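Putative esterase/lipase/thioesterase (Silicibacter sp., PDB 2PBL) is a putative esterase, lipase or thioesterase of the alpha/beta-hydrolase fold that probably hydrolyses ester or thioester bonds. Local coordinates at residues D5-Y13 / E215-A223. Residues are numbered along the deposited sequence; the frame is centred on the assembly and turned at random.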
loop_
_atom_site.group_PDB
_atom_site.type_symbol
_atom_site.label_atom_id
_atom_site.label_comp_id
_atom_site.label_asym_id
_atom_site.label_seq_id
_atom_site.Cartn_x
_atom_site.Cartn_y
_atom_site.Cartn_z
ATOM N N ASP A 5 -12.917 2.667 18.019
ATOM C CA ASP A 5 -13.463 3.198 16.806
ATOM C C ASP A 5 -12.999 4.613 16.526
ATOM O O ASP A 5 -12.589 4.926 15.412
ATOM C CB ASP A 5 -15.002 3.161 16.842
ATOM C CG ASP A 5 -15.541 1.775 16.643
ATOM O OD1 ASP A 5 -14.726 0.856 16.423
ATOM O OD2 ASP A 5 -16.770 1.608 16.692
ATOM N N ASP A 6 -13.107 5.476 17.530
ATOM C CA ASP A 6 -12.749 6.879 17.325
ATOM C C ASP A 6 -11.243 7.038 17.025
ATOM O O ASP A 6 -10.873 7.849 16.191
ATOM C CB ASP A 6 -13.108 7.726 18.548
ATOM C CG ASP A 6 -12.774 9.194 18.345
ATOM O OD1 ASP A 6 -13.309 9.825 17.409
ATOM O OD2 ASP A 6 -11.967 9.708 19.128
ATOM N N ALA A 7 -10.411 6.273 17.736
ATOM C CA ALA A 7 -8.948 6.262 17.578
ATOM C C ALA A 7 -8.508 5.923 16.139
ATOM O O ALA A 7 -7.595 6.551 15.597
ATOM C CB ALA A 7 -8.343 5.294 18.545
ATOM N N TYR A 8 -9.194 4.965 15.506
ATOM C CA TYR A 8 -8.888 4.573 14.123
ATOM C C TYR A 8 -9.683 5.305 13.021
ATOM O O TYR A 8 -9.549 5.019 11.828
ATOM C CB TYR A 8 -8.971 3.030 14.003
ATOM C CG TYR A 8 -7.755 2.439 14.604
ATOM C CD1 TYR A 8 -7.706 2.110 15.971
ATOM C CD2 TYR A 8 -6.595 2.274 13.844
ATOM C CE1 TYR A 8 -6.558 1.614 16.552
ATOM C CE2 TYR A 8 -5.462 1.775 14.419
ATOM C CZ TYR A 8 -5.434 1.452 15.777
ATOM O OH TYR A 8 -4.289 0.993 16.373
ATOM N N ALA A 9 -10.495 6.288 13.411
ATOM C CA ALA A 9 -11.291 7.019 12.461
ATOM C C ALA A 9 -10.415 8.131 11.916
ATOM O O ALA A 9 -9.951 8.975 12.694
ATOM C CB ALA A 9 -12.537 7.583 13.148
ATOM N N ASN A 10 -10.158 8.119 10.608
ATOM C CA ASN A 10 -9.374 9.168 9.974
ATOM C C ASN A 10 -10.205 10.343 9.492
ATOM O O ASN A 10 -9.967 11.483 9.891
ATOM C CB ASN A 10 -8.537 8.586 8.825
ATOM C CG ASN A 10 -7.484 7.591 9.317
ATOM O OD1 ASN A 10 -6.632 7.913 10.170
ATOM N ND2 ASN A 10 -7.551 6.354 8.784
ATOM N N GLY A 11 -11.161 10.054 8.616
ATOM C CA GLY A 11 -12.053 11.060 8.036
ATOM C C GLY A 11 -12.665 12.077 8.978
ATOM O O GLY A 11 -12.679 13.254 8.674
ATOM N N ALA A 12 -13.133 11.615 10.132
ATOM C CA ALA A 12 -13.746 12.480 11.149
ATOM C C ALA A 12 -12.848 13.603 11.626
ATOM O O ALA A 12 -13.352 14.592 12.153
ATOM C CB ALA A 12 -14.176 11.658 12.351
ATOM N N TYR A 13 -11.535 13.437 11.458
ATOM C CA TYR A 13 -10.534 14.411 11.886
ATOM C C TYR A 13 -9.809 15.117 10.769
ATOM O O TYR A 13 -8.847 15.838 11.021
ATOM C CB TYR A 13 -9.514 13.716 12.782
ATOM C CG TYR A 13 -10.165 13.268 14.030
ATOM C CD1 TYR A 13 -10.318 14.152 15.091
ATOM C CD2 TYR A 13 -10.712 12.000 14.137
ATOM C CE1 TYR A 13 -10.954 13.769 16.251
ATOM C CE2 TYR A 13 -11.362 11.604 15.288
ATOM C CZ TYR A 13 -11.474 12.503 16.350
ATOM O OH TYR A 13 -12.113 12.152 17.516
ATOM N N GLU A 215 -1.292 13.091 11.754
ATOM C CA GLU A 215 -2.188 11.954 11.726
ATOM C C GLU A 215 -2.695 11.601 13.082
ATOM O O GLU A 215 -2.187 12.103 14.088
ATOM C CB GLU A 215 -1.537 10.730 11.084
ATOM C CG GLU A 215 -1.498 10.844 9.564
ATOM C CD GLU A 215 -1.262 9.498 8.867
ATOM O OE1 GLU A 215 -2.001 8.544 9.197
ATOM O OE2 GLU A 215 -0.342 9.422 8.006
ATOM N N ARG A 216 -3.711 10.733 13.094
ATOM C CA ARG A 216 -4.294 10.210 14.335
ATOM C C ARG A 216 -3.184 9.605 15.175
ATOM O O ARG A 216 -2.256 8.969 14.632
ATOM C CB ARG A 216 -5.343 9.120 14.038
ATOM C CG ARG A 216 -6.489 9.510 13.122
ATOM C CD ARG A 216 -7.368 10.544 13.779
ATOM N NE ARG A 216 -8.058 9.955 14.924
ATOM C CZ ARG A 216 -8.291 10.595 16.059
ATOM N NH1 ARG A 216 -8.926 9.990 17.027
ATOM N NH2 ARG A 216 -7.871 11.836 16.243
ATOM N N PRO A 217 -3.220 9.839 16.489
ATOM C CA PRO A 217 -2.258 9.197 17.372
ATOM C C PRO A 217 -2.057 7.683 17.112
ATOM O O PRO A 217 -0.913 7.203 17.170
ATOM C CB PRO A 217 -2.887 9.421 18.747
ATOM C CG PRO A 217 -3.515 10.719 18.616
ATOM C CD PRO A 217 -4.111 10.745 17.261
ATOM N N ALA A 218 -3.154 6.976 16.851
ATOM C CA ALA A 218 -3.125 5.524 16.543
ATOM C C ALA A 218 -2.178 5.222 15.355
ATOM O O ALA A 218 -1.425 4.255 15.386
ATOM C CB ALA A 218 -4.500 5.062 16.211
ATOM N N PHE A 219 -2.235 6.039 14.314
ATOM C CA PHE A 219 -1.357 5.843 13.145
ATOM C C PHE A 219 0.092 6.198 13.406
ATOM O O PHE A 219 0.988 5.553 12.849
ATOM C CB PHE A 219 -1.905 6.490 11.880
ATOM C CG PHE A 219 -2.987 5.665 11.251
ATOM C CD1 PHE A 219 -4.318 5.789 11.666
ATOM C CD2 PHE A 219 -2.676 4.692 10.316
ATOM C CE1 PHE A 219 -5.305 5.000 11.097
ATOM C CE2 PHE A 219 -3.666 3.872 9.781
ATOM C CZ PHE A 219 -4.967 4.029 10.153
ATOM N N LEU A 220 0.334 7.223 14.216
ATOM C CA LEU A 220 1.680 7.528 14.623
ATOM C C LEU A 220 2.249 6.363 15.439
ATOM O O LEU A 220 3.429 5.988 15.288
ATOM C CB LEU A 220 1.712 8.845 15.429
ATOM C CG LEU A 220 1.405 10.095 14.623
ATOM C CD1 LEU A 220 1.310 11.294 15.563
ATOM C CD2 LEU A 220 2.463 10.329 13.565
ATOM N N ASP A 221 1.412 5.760 16.274
ATOM C CA ASP A 221 1.817 4.602 17.069
ATOM C C ASP A 221 2.105 3.371 16.175
ATOM O O ASP A 221 3.145 2.732 16.288
ATOM C CB ASP A 221 0.735 4.243 18.098
ATOM C CG ASP A 221 0.568 5.324 19.160
ATOM O OD1 ASP A 221 1.438 6.215 19.189
ATOM O OD2 ASP A 221 -0.445 5.313 19.912
ATOM N N GLN A 222 1.169 3.080 15.294
ATOM C CA GLN A 222 1.320 1.979 14.348
ATOM C C GLN A 222 2.650 2.108 13.569
ATOM O O GLN A 222 3.323 1.113 13.318
ATOM C CB GLN A 222 0.124 1.942 13.381
ATOM C CG GLN A 222 -1.196 1.468 13.989
ATOM C CD GLN A 222 -1.277 -0.028 14.198
ATOM O OE1 GLN A 222 -0.377 -0.780 13.826
ATOM N NE2 GLN A 222 -2.355 -0.463 14.827
ATOM N N ALA A 223 3.048 3.329 13.233
ATOM C CA ALA A 223 4.281 3.552 12.488
ATOM C C ALA A 223 5.514 3.235 13.321
ATOM O O ALA A 223 6.369 2.480 12.898
ATOM C CB ALA A 223 4.329 4.968 11.950
HETATM O O HOH W 1 -5.874 7.859 17.536
HETATM O O HOH W 2 -4.222 9.116 10.521
#
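The guanidinium of R216 lies flat on the ring of Y13, the two planes 1° apart and R216 CZ 3.5 Å from the ring centroid, a textbook case of a cation-pi stack that also gives an N-H at its edge to the backbone. Bends at chi2 and chi3 of R216 (both -67°) fold the guanidinium over the ring. From the stack NH1 of R216 gives a hydrogen bond to D6 O (3.0 Å), arriving above the carbonyl plane, while A9 N reaches the same oxygen from the other face and closes a type I turn. D6 OD2 makes a long salt bridge with R216 NH1 (3.7 Å), and D6 OD1 accepts from Y13 OH with its syn lone pair (2.6 Å), which fixes the stacked ring at its edge. Were R216 an alanine, the Y13 face would probably lose its cation and D6 O one of its two donors.

Beyond the turn, Y8 lies with one face under the methyl of A218, whose CB is 3.9 Å from the ring centroid. Y8 OH accepts from Q222 NE2 (2.9 Å), near the plane of the amide, which stands 65° from the ring. The edge of Y8 points at the face of F219 in an offset edge-to-face pair. The N10 side chain crosses F219, with N10 OD1 3.3 Å from F219 CE1. Two waters complete the seam: one joins A7 O to A218 N, the other links N10 OD1, E215 OE1 and R216 N. E215 also bonds H242, consistent with a Ser-His-Glu triad with S137. The contact lays the loop preceding helix 20-35 over the N-terminal end of helix 217-230, which follows strand 206-212 and packs A223 against it.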